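Local coordinates for NikO protein (PDB 4FQD), which is an enolpyruvyl transferase of the EPSP synthase family, essential in nikkomycin biosynthesis, probably with phosphoenolpyruvate as donor, at residues 55-59 / 60-64; 262-265 / 266-269; 406-409 / 410-413; 431-434 / 435-438. The protein carries 4 engineered substitutions. One frame throughout, in Å; residues are numbered along the deposited sequence.

Interaction 1: 55-59 / 60-64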
ATOM      1  N   ASN A  55     -19.304 -10.209  28.445  1.00 18.16           N
ATOM      2  CA  ASN A  55     -19.450  -9.641  27.108  1.00 14.34           C
ATOM      3  C   ASN A  55     -19.131 -10.681  26.038  1.00 15.97           C
ATOM      4  O   ASN A  55     -18.405 -10.410  25.084  1.00 16.76           O
ATOM      5  CB  ASN A  55     -18.571  -8.396  26.937  1.00 20.31           C
ATOM      6  CG  ASN A  55     -18.916  -7.600  25.690  1.00 21.22           C
ATOM      7  OD1 ASN A  55     -20.074  -7.547  25.273  1.00 16.08           O
ATOM      8  ND2 ASN A  55     -17.908  -6.985  25.082  1.00 17.47           N
ATOM      9  N   CYS A  56     -19.666 -11.884  26.219  1.00 15.26           N
ATOM     10  CA  CYS A  56     -19.434 -12.968  25.275  1.00 17.09           C
ATOM     11  C   CYS A  56     -20.486 -12.956  24.174  1.00 17.18           C
ATOM     12  O   CYS A  56     -21.684 -12.940  24.455  1.00 19.63           O
ATOM     13  CB  CYS A  56     -19.431 -14.320  25.992  1.00 14.47           C
ATOM     14  SG  CYS A  56     -19.141 -15.735  24.905  1.00 17.27           S
ATOM     15  N   PRO A  57     -20.037 -12.961  22.912  1.00 18.55           N
ATOM     16  CA  PRO A  57     -20.948 -12.918  21.764  1.00 19.72           C
ATOM     17  C   PRO A  57     -21.750 -14.208  21.624  1.00 22.07           C
ATOM     18  O   PRO A  57     -21.218 -15.297  21.840  1.00 19.93           O
ATOM     19  CB  PRO A  57     -19.999 -12.752  20.574  1.00 17.52           C
ATOM     20  CG  PRO A  57     -18.716 -13.352  21.032  1.00 19.21           C
ATOM     21  CD  PRO A  57     -18.625 -13.041  22.498  1.00 14.62           C
ATOM     22  N   ASP A  58     -23.024 -14.075  21.272  1.00 20.43           N
ATOM     23  CA  ASP A  58     -23.884 -15.230  21.053  1.00 20.83           C
ATOM     24  C   ASP A  58     -23.816 -15.659  19.592  1.00 24.55           C
ATOM     25  O   ASP A  58     -24.731 -15.398  18.810  1.00 24.83           O
ATOM     26  CB  ASP A  58     -25.324 -14.903  21.450  1.00 22.52           C
ATOM     27  CG  ASP A  58     -26.243 -16.105  21.352  1.00 27.58           C
ATOM     28  OD1 ASP A  58     -25.742 -17.248  21.409  1.00 35.89           O
ATOM     29  OD2 ASP A  58     -27.470 -15.905  21.223  1.00 33.99           O
ATOM     30  N   ILE A  59     -22.718 -16.314  19.229  1.00 24.45           N
ATOM     31  CA  ILE A  59     -22.503 -16.750  17.855  1.00 19.43           C
ATOM     32  C   ILE A  59     -22.239 -18.250  17.784  1.00 19.47           C
ATOM     33  O   ILE A  59     -22.340 -18.956  18.788  1.00 23.29           O
ATOM     34  CB  ILE A  59     -21.332 -15.992  17.203  1.00 23.24           C
ATOM     35  CG1 ILE A  59     -20.070 -16.124  18.059  1.00 22.00           C
ATOM     36  CG2 ILE A  59     -21.690 -14.527  17.012  1.00 22.09           C
ATOM     37  CD1 ILE A  59     -18.874 -15.382  17.505  1.00 17.98           C
ATOM     38  N   VAL A  60     -21.900 -18.726  16.590  1.00 20.17           N
ATOM     39  CA  VAL A  60     -21.661 -20.148  16.361  1.00 23.97           C
ATOM     40  C   VAL A  60     -20.491 -20.669  17.190  1.00 24.94           C
ATOM     41  O   VAL A  60     -20.576 -21.743  17.789  1.00 26.72           O
ATOM     42  CB  VAL A  60     -21.396 -20.436  14.868  1.00 25.26           C
ATOM     43  CG1 VAL A  60     -21.090 -21.911  14.653  1.00 17.72           C
ATOM     44  CG2 VAL A  60     -22.587 -20.002  14.026  1.00 24.19           C
ATOM     45  N   GLU A  61     -19.406 -19.899  17.223  1.00 24.88           N
ATOM     46  CA  GLU A  61     -18.199 -20.276  17.953  1.00 24.63           C
ATOM     47  C   GLU A  61     -18.487 -20.582  19.422  1.00 21.87           C
ATOM     48  O   GLU A  61     -18.001 -21.573  19.962  1.00 17.70           O
ATOM     49  CB  GLU A  61     -17.144 -19.171  17.849  1.00 22.29           C
ATOM     50  CG  GLU A  61     -16.617 -18.930  16.441  1.00 33.12           C
ATOM     51  CD  GLU A  61     -15.553 -19.932  16.036  1.00 41.63           C
ATOM     52  OE1 GLU A  61     -14.934 -20.536  16.935  1.00 40.60           O
ATOM     53  OE2 GLU A  61     -15.333 -20.116  14.821  1.00 40.80           O
ATOM     54  N   THR A  62     -19.285 -19.727  20.055  1.00 20.93           N
ATOM     55  CA  THR A  62     -19.621 -19.887  21.466  1.00 21.21           C
ATOM     56  C   THR A  62     -20.345 -21.204  21.725  1.00 21.88           C
ATOM     57  O   THR A  62     -20.039 -21.916  22.682  1.00 26.50           O
ATOM     58  CB  THR A  62     -20.506 -18.732  21.970  1.00 21.74           C
ATOM     59  OG1 THR A  62     -19.907 -17.478  21.623  1.00 22.08           O
ATOM     60  CG2 THR A  62     -20.678 -18.808  23.479  1.00 18.56           C
ATOM     61  N   ALA A  63     -21.304 -21.523  20.863  1.00 21.78           N
ATOM     62  CA  ALA A  63     -22.096 -22.738  21.010  1.00 18.35           C
ATOM     63  C   ALA A  63     -21.245 -23.991  20.829  1.00 22.17           C
ATOM     64  O   ALA A  63     -21.311 -24.914  21.639  1.00 20.10           O
ATOM     65  CB  ALA A  63     -23.259 -22.736  20.027  1.00 14.08           C
ATOM     66  N   VAL A  64     -20.444 -24.013  19.768  1.00 15.80           N
ATOM     67  CA  VAL A  64     -19.618 -25.176  19.459  1.00 16.85           C
ATOM     68  C   VAL A  64     -18.537 -25.404  20.512  1.00 27.07           C
ATOM     69  O   VAL A  64     -18.345 -26.529  20.974  1.00 24.00           O
ATOM     70  CB  VAL A  64     -18.969 -25.059  18.067  1.00 25.70           C
ATOM     71  CG1 VAL A  64     -18.130 -26.292  17.767  1.00 24.13           C
ATOM     72  CG2 VAL A  64     -20.036 -24.867  17.000  1.00 26.78           C
TER
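At the start of helix 60-71 of the β/α inverse barrel, after the loop that follows strand 50-54, T62 in the first turn reaches back to the loop residue P57, and I59 occupies the N-cap position. The hydroxyl OG1 of T62 donates to the carbonyl O of P57 over 2.6 Å, arriving nearly along the C=O axis (164°). T62 can do this because OG1 lies anti to its own carbonyl carbon (chi1 -51°), while the methyl CG2 takes the other branch and rests 3.7 Å from SG of C56. One threonine thus serves both a polar and an apolar partner in the loop.

The first helical bond here, from N of A63 to O of I59, is weak at 3.5 Å. The I59 side chain, with CG1 between the backbone N and the carbonyl carbon (chi1 55°), crosses that of T62 at about a right angle. L37 of helix 34-44 packs on C56, P57 and T62, and F85 of strand 84-88 touches both C56 and T62, so the turn packs on both a helix and a sheet. Farther along the I59 side chain, the terminal methyl CD1 ends 4.2 Å from CB of E61.

Interaction 2: 262-265 / 266-269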
ATOM      1  N   ILE A 262     -13.166  -7.548  24.825  1.00 14.92           N
ATOM      2  CA  ILE A 262     -13.148  -6.317  24.053  1.00 15.62           C
ATOM      3  C   ILE A 262     -14.250  -6.407  22.996  1.00 11.81           C
ATOM      4  O   ILE A 262     -14.478  -7.478  22.430  1.00 10.90           O
ATOM      5  CB  ILE A 262     -11.756  -6.100  23.402  1.00 11.78           C
ATOM      6  CG1 ILE A 262     -11.677  -4.756  22.678  1.00 14.97           C
ATOM      7  CG2 ILE A 262     -11.406  -7.244  22.458  1.00 10.12           C
ATOM      8  CD1 ILE A 262     -10.290  -4.432  22.166  1.00 11.33           C
ATOM      9  N   PRO A 263     -14.974  -5.299  22.763  1.00 15.58           N
ATOM     10  CA  PRO A 263     -16.012  -5.278  21.728  1.00 14.14           C
ATOM     11  C   PRO A 263     -15.470  -5.727  20.375  1.00 13.70           C
ATOM     12  O   PRO A 263     -14.318  -5.431  20.051  1.00 14.48           O
ATOM     13  CB  PRO A 263     -16.416  -3.807  21.678  1.00 11.31           C
ATOM     14  CG  PRO A 263     -16.190  -3.327  23.068  1.00 12.79           C
ATOM     15  CD  PRO A 263     -14.967  -4.057  23.557  1.00 11.50           C
ATOM     16  N   ASP A 264     -16.290  -6.444  19.610  1.00 11.06           N
ATOM     17  CA  ASP A 264     -15.869  -6.997  18.326  1.00 13.82           C
ATOM     18  C   ASP A 264     -15.370  -5.900  17.392  1.00 12.96           C
ATOM     19  O   ASP A 264     -16.111  -4.982  17.046  1.00 13.81           O
ATOM     20  CB  ASP A 264     -17.012  -7.777  17.674  1.00 12.42           C
ATOM     21  CG  ASP A 264     -16.540  -8.660  16.535  1.00 16.57           C
ATOM     22  OD1 ASP A 264     -16.331  -8.138  15.419  1.00 18.99           O
ATOM     23  OD2 ASP A 264     -16.383  -9.880  16.754  1.00 14.84           O
ATOM     24  N   LEU A 265     -14.105  -6.008  16.998  1.00 12.41           N
ATOM     25  CA  LEU A 265     -13.439  -4.976  16.214  1.00 11.75           C
ATOM     26  C   LEU A 265     -14.100  -4.752  14.858  1.00 12.61           C
ATOM     27  O   LEU A 265     -14.330  -3.615  14.450  1.00 13.21           O
ATOM     28  CB  LEU A 265     -11.961  -5.329  16.022  1.00 12.71           C
ATOM     29  CG  LEU A 265     -11.163  -5.624  17.293  1.00 16.47           C
ATOM     30  CD1 LEU A 265      -9.697  -5.859  16.971  1.00 12.67           C
ATOM     31  CD2 LEU A 265     -11.316  -4.496  18.292  1.00 10.88           C
ATOM     32  N   ILE A 266     -14.407  -5.841  14.163  1.00 10.90           N
ATOM     33  CA  ILE A 266     -14.988  -5.747  12.830  1.00 12.45           C
ATOM     34  C   ILE A 266     -16.458  -5.338  12.888  1.00 10.90           C
ATOM     35  O   ILE A 266     -16.973  -4.709  11.963  1.00 15.39           O
ATOM     36  CB  ILE A 266     -14.826  -7.062  12.043  1.00 10.95           C
ATOM     37  CG1 ILE A 266     -13.385  -7.566  12.152  1.00 16.12           C
ATOM     38  CG2 ILE A 266     -15.202  -6.866  10.583  1.00 12.46           C
ATOM     39  CD1 ILE A 266     -12.351  -6.568  11.666  1.00 12.53           C
ATOM     40  N   GLU A 267     -17.133  -5.684  13.982  1.00 12.15           N
ATOM     41  CA  GLU A 267     -18.516  -5.264  14.165  1.00 11.02           C
ATOM     42  C   GLU A 267     -18.583  -3.748  14.311  1.00 12.87           C
ATOM     43  O   GLU A 267     -19.499  -3.107  13.795  1.00 14.14           O
ATOM     44  CB  GLU A 267     -19.151  -5.939  15.381  1.00 11.81           C
ATOM     45  CG  GLU A 267     -20.625  -5.600  15.555  1.00 15.68           C
ATOM     46  CD  GLU A 267     -21.219  -6.148  16.837  1.00 23.54           C
ATOM     47  OE1 GLU A 267     -20.490  -6.827  17.592  1.00 23.82           O
ATOM     48  OE2 GLU A 267     -22.417  -5.895  17.091  1.00 18.44           O
ATOM     49  N   VAL A 268     -17.606  -3.182  15.014  1.00 10.36           N
ATOM     50  CA  VAL A 268     -17.513  -1.735  15.169  1.00 11.45           C
ATOM     51  C   VAL A 268     -17.333  -1.075  13.808  1.00 12.70           C
ATOM     52  O   VAL A 268     -18.021  -0.108  13.482  1.00 10.56           O
ATOM     53  CB  VAL A 268     -16.347  -1.332  16.094  1.00 12.15           C
ATOM     54  CG1 VAL A 268     -16.161   0.179  16.093  1.00  5.30           C
ATOM     55  CG2 VAL A 268     -16.589  -1.841  17.506  1.00  9.52           C
ATOM     56  N   VAL A 269     -16.409  -1.612  13.016  1.00 10.51           N
ATOM     57  CA  VAL A 269     -16.177  -1.137  11.658  1.00 12.60           C
ATOM     58  C   VAL A 269     -17.459  -1.219  10.837  1.00 12.60           C
ATOM     59  O   VAL A 269     -17.810  -0.283  10.116  1.00  7.61           O
ATOM     60  CB  VAL A 269     -15.077  -1.962  10.955  1.00 10.04           C
ATOM     61  CG1 VAL A 269     -14.947  -1.552   9.493  1.00  7.00           C
ATOM     62  CG2 VAL A 269     -13.750  -1.807  11.679  1.00  6.69           C
TER
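I266, the second residue of helix 265-278, has its CB 3.8 Å from OD1 of D264, the N-cap residue. Its chain is bent at both torsions, which curls I266 CD1 back to 4.1 Å from L265 C.

E267 follows and supplies the capping bond: its backbone N donates to D264 OD1 over 3.0 Å, using the anti lone pair of that oxygen, with an N-H...O angle of 146°. The E267 side chain, extended with CG anti to the backbone N (chi1 -176°), passes that of D264 at about a right angle, and its OE1 comes to 3.6 Å from D264 CB. OE1 of E267 accepts from S31 N and OE2 from W271 NE1, and D264 OD2 accepts from K34 N; the two acidic side chains are thus each tied to other parts of the chain as well as to this turn.

V268 makes the first regular helical bond, N to D264 O at 3.1 Å, and packs CG2 against the same oxygen at 3.2 Å. V269 continues the helix with N bonded to L265 O at 3.2 Å.

The turn is buried near the centre of the chain just after strand 257-260; L265 leans on A293 of helix 290-296, while I266 and V269 both touch F346 of helix 344-351.

Interaction 3: 406-409 / 410-413. With SO4 (sulfate ion), chain D.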
ATOM      1  N   ALA A 406     -23.301 -14.142  -1.636  1.00 21.13           N
ATOM      2  CA  ALA A 406     -22.200 -13.927  -0.706  1.00 15.01           C
ATOM      3  C   ALA A 406     -21.187 -15.060  -0.801  1.00 17.32           C
ATOM      4  O   ALA A 406     -21.557 -16.229  -0.893  1.00 21.12           O
ATOM      5  CB  ALA A 406     -22.723 -13.800   0.712  1.00 17.16           C
ATOM      6  N   THR A 407     -19.906 -14.709  -0.780  1.00 20.17           N
ATOM      7  CA  THR A 407     -18.844 -15.703  -0.861  1.00 16.79           C
ATOM      8  C   THR A 407     -18.275 -16.022   0.515  1.00 18.62           C
ATOM      9  O   THR A 407     -17.721 -17.100   0.730  1.00 25.94           O
ATOM     10  CB  THR A 407     -17.701 -15.240  -1.785  1.00 19.42           C
ATOM     11  OG1 THR A 407     -17.209 -13.969  -1.340  1.00 17.78           O
ATOM     12  CG2 THR A 407     -18.191 -15.115  -3.219  1.00 18.32           C
ATOM     13  N   ASP A 408     -18.417 -15.083   1.446  1.00 21.43           N
ATOM     14  CA  ASP A 408     -17.881 -15.257   2.793  1.00 21.71           C
ATOM     15  C   ASP A 408     -18.594 -14.384   3.825  1.00 22.81           C
ATOM     16  O   ASP A 408     -19.606 -13.750   3.524  1.00 24.89           O
ATOM     17  CB  ASP A 408     -16.375 -14.976   2.809  1.00 18.43           C
ATOM     18  CG  ASP A 408     -16.021 -13.650   2.166  1.00 21.68           C
ATOM     19  OD1 ASP A 408     -16.081 -12.614   2.863  1.00 22.81           O
ATOM     20  OD2 ASP A 408     -15.680 -13.644   0.964  1.00 21.95           O
ATOM     21  N   LEU A 409     -18.053 -14.359   5.040  1.00 20.65           N
ATOM     22  CA  LEU A 409     -18.657 -13.635   6.158  1.00 24.43           C
ATOM     23  C   LEU A 409     -18.765 -12.130   5.915  1.00 22.66           C
ATOM     24  O   LEU A 409     -19.862 -11.571   5.924  1.00 18.41           O
ATOM     25  CB  LEU A 409     -17.880 -13.907   7.449  1.00 19.13           C
ATOM     26  CG  LEU A 409     -18.132 -12.992   8.652  1.00 20.21           C
ATOM     27  CD1 LEU A 409     -19.590 -13.024   9.085  1.00 16.53           C
ATOM     28  CD2 LEU A 409     -17.217 -13.375   9.805  1.00 19.66           C
ATOM     29  N   ARG A 410     -17.626 -11.480   5.704  1.00 17.81           N
ATOM     30  CA  ARG A 410     -17.602 -10.033   5.525  1.00 20.79           C
ATOM     31  C   ARG A 410     -18.225  -9.623   4.193  1.00 16.78           C
ATOM     32  O   ARG A 410     -18.685  -8.492   4.037  1.00 16.64           O
ATOM     33  CB  ARG A 410     -16.174  -9.496   5.643  1.00 15.45           C
ATOM     34  CG  ARG A 410     -15.477  -9.894   6.936  1.00 17.01           C
ATOM     35  CD  ARG A 410     -16.345  -9.590   8.149  1.00 16.87           C
ATOM     36  NE  ARG A 410     -15.754 -10.096   9.383  1.00 20.16           N
ATOM     37  CZ  ARG A 410     -16.356 -10.066  10.568  1.00 21.82           C
ATOM     38  NH1 ARG A 410     -17.572  -9.552  10.682  1.00 18.88           N
ATOM     39  NH2 ARG A 410     -15.741 -10.551  11.639  1.00 20.73           N
ATOM     40  N   ALA A 411     -18.243 -10.550   3.241  1.00 14.87           N
ATOM     41  CA  ALA A 411     -18.865 -10.301   1.947  1.00 15.83           C
ATOM     42  C   ALA A 411     -20.376 -10.173   2.098  1.00 17.79           C
ATOM     43  O   ALA A 411     -20.998  -9.302   1.496  1.00 13.41           O
ATOM     44  CB  ALA A 411     -18.521 -11.409   0.966  1.00 17.89           C
ATOM     45  N   ALA A 412     -20.960 -11.046   2.913  1.00 18.38           N
ATOM     46  CA  ALA A 412     -22.397 -11.024   3.157  1.00 19.74           C
ATOM     47  C   ALA A 412     -22.819  -9.730   3.844  1.00 17.13           C
ATOM     48  O   ALA A 412     -23.873  -9.168   3.543  1.00 15.68           O
ATOM     49  CB  ALA A 412     -22.809 -12.225   3.991  1.00 19.44           C
ATOM     50  N   ALA A 413     -21.987  -9.260   4.767  1.00 12.50           N
ATOM     51  CA  ALA A 413     -22.285  -8.052   5.523  1.00 13.34           C
ATOM     52  C   ALA A 413     -22.233  -6.803   4.647  1.00 13.47           C
ATOM     53  O   ALA A 413     -23.140  -5.973   4.686  1.00 12.80           O
ATOM     54  CB  ALA A 413     -21.332  -7.915   6.703  1.00 13.03           C
TER
HETATM   55  S   SO4 D 502     -14.535 -16.038   6.504  1.00 64.49           S
HETATM   56  O1  SO4 D 502     -13.938 -14.712   6.650  1.00 46.83           O
HETATM   57  O2  SO4 D 502     -14.668 -16.657   7.820  1.00 46.37           O
HETATM   58  O3  SO4 D 502     -15.854 -15.918   5.892  1.00 40.06           O
HETATM   59  O4  SO4 D 502     -13.680 -16.864   5.655  1.00 62.43           O
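L409 and R410 run side by side at the start of helix 409-419, and the methyl CD2 of L409 sits 3.5 Å above the R410 guanidinium plane, over its centre. L409 reaches this place with CG anti to the backbone N (chi1 165°), while R410 bends at chi2 to bring its flat group beneath the methyl. This is the packed side of the turn: P345 and F346 of helix 344-351 and Y438 also touch R410, and at the other end of the contact the methyls CB of A406 and CB of A412 meet at 3.6 Å.

The opposite character belongs to T407 and D408, which lie toward solvent and are joined by polar bonds. D408 is the N-cap: its OD1 takes the N-H of A411 at 3.0 Å, from well above the carboxylate plane, and its backbone O accepts from A412 N at 3.1 Å. The other carboxylate oxygen, OD2, receives the hydroxyl OG1 of T407 at 2.8 Å, again from above the plane. With an alanine here in place of D408, A411 N would probably lose its capping acceptor and T407 OG1 its mate, so that the threonine hydroxyl would be set free to turn.

Beside the cap, L409 N donates to sulfate O3 at 2.8 Å with an angle of 165°. A helix start that presents a backbone N-H to a sulfate, with the positive end of the helix dipole behind it, is likely to favour an anion at this point.

Interaction 4: 431-434 / 435-438. With SO4 (sulfate ion), chain D.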
ATOM      1  N   HIS A 431     -26.223 -16.073   3.005  1.00 22.05           N
ATOM      2  CA  HIS A 431     -26.109 -15.154   4.129  1.00 21.21           C
ATOM      3  C   HIS A 431     -25.951 -15.913   5.441  1.00 24.00           C
ATOM      4  O   HIS A 431     -25.984 -15.320   6.520  1.00 19.33           O
ATOM      5  CB  HIS A 431     -27.331 -14.238   4.193  1.00 19.27           C
ATOM      6  CG  HIS A 431     -28.636 -14.975   4.226  1.00 24.63           C
ATOM      7  ND1 HIS A 431     -29.213 -15.514   3.099  1.00 21.67           N
ATOM      8  CD2 HIS A 431     -29.473 -15.253   5.253  1.00 23.74           C
ATOM      9  CE1 HIS A 431     -30.353 -16.098   3.430  1.00 28.18           C
ATOM     10  NE2 HIS A 431     -30.534 -15.954   4.727  1.00 31.95           N
ATOM     11  N   HIS A 432     -25.778 -17.227   5.340  1.00 21.16           N
ATOM     12  CA  HIS A 432     -25.567 -18.070   6.511  1.00 22.64           C
ATOM     13  C   HIS A 432     -24.198 -17.795   7.122  1.00 22.32           C
ATOM     14  O   HIS A 432     -23.934 -18.163   8.267  1.00 18.69           O
ATOM     15  CB  HIS A 432     -25.690 -19.548   6.135  1.00 17.69           C
ATOM     16  CG  HIS A 432     -24.705 -19.991   5.098  1.00 23.44           C
ATOM     17  ND1 HIS A 432     -24.988 -19.976   3.749  1.00 30.13           N
ATOM     18  CD2 HIS A 432     -23.439 -20.456   5.209  1.00 22.27           C
ATOM     19  CE1 HIS A 432     -23.940 -20.416   3.075  1.00 22.48           C
ATOM     20  NE2 HIS A 432     -22.985 -20.713   3.940  1.00 23.04           N
ATOM     21  N   HIS A 433     -23.332 -17.148   6.349  1.00 21.39           N
ATOM     22  CA  HIS A 433     -22.000 -16.785   6.814  1.00 21.59           C
ATOM     23  C   HIS A 433     -22.066 -15.787   7.965  1.00 23.34           C
ATOM     24  O   HIS A 433     -21.196 -15.774   8.834  1.00 28.28           O
ATOM     25  CB  HIS A 433     -21.170 -16.198   5.669  1.00 24.78           C
ATOM     26  CG  HIS A 433     -20.835 -17.182   4.592  1.00 24.60           C
ATOM     27  ND1 HIS A 433     -20.077 -18.310   4.822  1.00 30.30           N
ATOM     28  CD2 HIS A 433     -21.141 -17.200   3.272  1.00 25.65           C
ATOM     29  CE1 HIS A 433     -19.937 -18.983   3.694  1.00 27.75           C
ATOM     30  NE2 HIS A 433     -20.574 -18.331   2.738  1.00 26.44           N
ATOM     31  N   LEU A 434     -23.107 -14.957   7.964  1.00 21.05           N
ATOM     32  CA  LEU A 434     -23.265 -13.895   8.957  1.00 17.11           C
ATOM     33  C   LEU A 434     -23.333 -14.410  10.394  1.00 20.32           C
ATOM     34  O   LEU A 434     -22.934 -13.711  11.327  1.00 22.42           O
ATOM     35  CB  LEU A 434     -24.514 -13.062   8.655  1.00 17.76           C
ATOM     36  CG  LEU A 434     -24.501 -12.192   7.398  1.00 18.73           C
ATOM     37  CD1 LEU A 434     -25.854 -11.523   7.204  1.00 14.27           C
ATOM     38  CD2 LEU A 434     -23.394 -11.153   7.475  1.00 14.48           C
ATOM     39  N   ALA A 435     -23.836 -15.628  10.568  1.00 21.44           N
ATOM     40  CA  ALA A 435     -24.011 -16.203  11.899  1.00 20.70           C
ATOM     41  C   ALA A 435     -22.678 -16.493  12.586  1.00 22.64           C
ATOM     42  O   ALA A 435     -22.623 -16.657  13.805  1.00 21.60           O
ATOM     43  CB  ALA A 435     -24.858 -17.466  11.825  1.00 12.24           C
ATOM     44  N   ARG A 436     -21.607 -16.551  11.801  1.00 22.62           N
ATOM     45  CA  ARG A 436     -20.283 -16.841  12.338  1.00 22.81           C
ATOM     46  C   ARG A 436     -19.523 -15.573  12.721  1.00 23.27           C
ATOM     47  O   ARG A 436     -18.424 -15.645  13.270  1.00 29.49           O
ATOM     48  CB  ARG A 436     -19.465 -17.659  11.335  1.00 22.76           C
ATOM     49  CG  ARG A 436     -20.060 -19.023  11.020  1.00 31.89           C
ATOM     50  CD  ARG A 436     -19.192 -19.804  10.042  1.00 38.68           C
ATOM     51  NE  ARG A 436     -19.148 -19.187   8.720  1.00 37.93           N
ATOM     52  CZ  ARG A 436     -18.142 -18.444   8.272  1.00 38.76           C
ATOM     53  NH1 ARG A 436     -17.083 -18.220   9.038  1.00 34.69           N
ATOM     54  NH2 ARG A 436     -18.192 -17.924   7.053  1.00 36.67           N
ATOM     55  N   GLY A 437     -20.110 -14.416  12.433  1.00 22.52           N
ATOM     56  CA  GLY A 437     -19.472 -13.147  12.734  1.00 17.20           C
ATOM     57  C   GLY A 437     -20.361 -12.199  13.515  1.00 19.05           C
ATOM     58  O   GLY A 437     -19.874 -11.361  14.276  1.00 16.71           O
ATOM     59  N   TYR A 438     -21.669 -12.330  13.326  1.00 16.53           N
ATOM     60  CA  TYR A 438     -22.629 -11.469  14.006  1.00 16.47           C
ATOM     61  C   TYR A 438     -23.688 -12.311  14.706  1.00 18.82           C
ATOM     62  O   TYR A 438     -24.004 -13.414  14.263  1.00 23.94           O
ATOM     63  CB  TYR A 438     -23.296 -10.517  13.010  1.00 15.88           C
ATOM     64  CG  TYR A 438     -22.325  -9.710  12.178  1.00 12.15           C
ATOM     65  CD1 TYR A 438     -21.827 -10.208  10.980  1.00 12.53           C
ATOM     66  CD2 TYR A 438     -21.909  -8.450  12.586  1.00 12.80           C
ATOM     67  CE1 TYR A 438     -20.939  -9.477  10.216  1.00 13.41           C
ATOM     68  CE2 TYR A 438     -21.020  -7.710  11.828  1.00 12.91           C
ATOM     69  CZ  TYR A 438     -20.540  -8.229  10.643  1.00 13.37           C
ATOM     70  OH  TYR A 438     -19.657  -7.498   9.880  1.00 11.27           O
TER
HETATM   71  S   SO4 D 502     -14.535 -16.038   6.504  1.00 64.49           S
HETATM   72  O1  SO4 D 502     -13.938 -14.712   6.650  1.00 46.83           O
HETATM   73  O2  SO4 D 502     -14.668 -16.657   7.820  1.00 46.37           O
HETATM   74  O3  SO4 D 502     -15.854 -15.918   5.892  1.00 40.06           O
HETATM   75  O4  SO4 D 502     -13.680 -16.864   5.655  1.00 62.43           O
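R436 carries this contact through its guanidinium, which H433 and a sulfate engage at the edge. NH2 donates to ND1 of H433 at 2.9 Å; the ring nitrogen lies in the guanidinium plane, yet NH2 is tilted from the imidazole plane, and the two flat groups stand almost perpendicular (89°). NH2 also gives a nearly straight bond to sulfate O3 (3.3 Å), and NH1 a second to O2 (3.1 Å). The bend at chi3 (-66°) turns the group back alongside H433.

One shell out, the backbone sets these groups. R436 N bonds to H433 O at 3.1 Å, an i to i+3 link of the 3-10 turn, and that same oxygen lies over one guanidinium face. L434 O accepts from both G437 N and Y438 N, the latter at 2.7 Å, while CD2 of L434 lies 4.0 Å from CD1 of the Y438 ring. The Y438 hydroxyl bonds to T270 OG1, tying the turn to helix 265-278.

A leucine in place of R436 would probably leave H433 ND1 without its donor and the sulfate without two bonds. Three N-H bonds from one guanidinium fix its rotation, and its positive charge is likely to stabilise the bound anion.

Interactions 3 and 4 are the closest pair, with centres 8 Å apart, and they share the sulfate: a backbone N-H from 406-409 and a guanidinium from 435-438 grip it together. They also meet directly, A413 N lying 3.6 Å from L434 CD2. Interaction 2 abuts interaction 3 through I266 CG2, 3.4 Å from R410 CZ, while V60 CG2 of interaction 1 packs 3.4 Å from A435 O of interaction 4. Interactions 1 and 3 do not touch, their nearest atoms being about 8 Å apart. Interaction 4 touches each of the other three, which are all helix starts. The sulfate, probably from the crystallisation liquor, is consistent with a place that favours an anion between interactions 3 and 4.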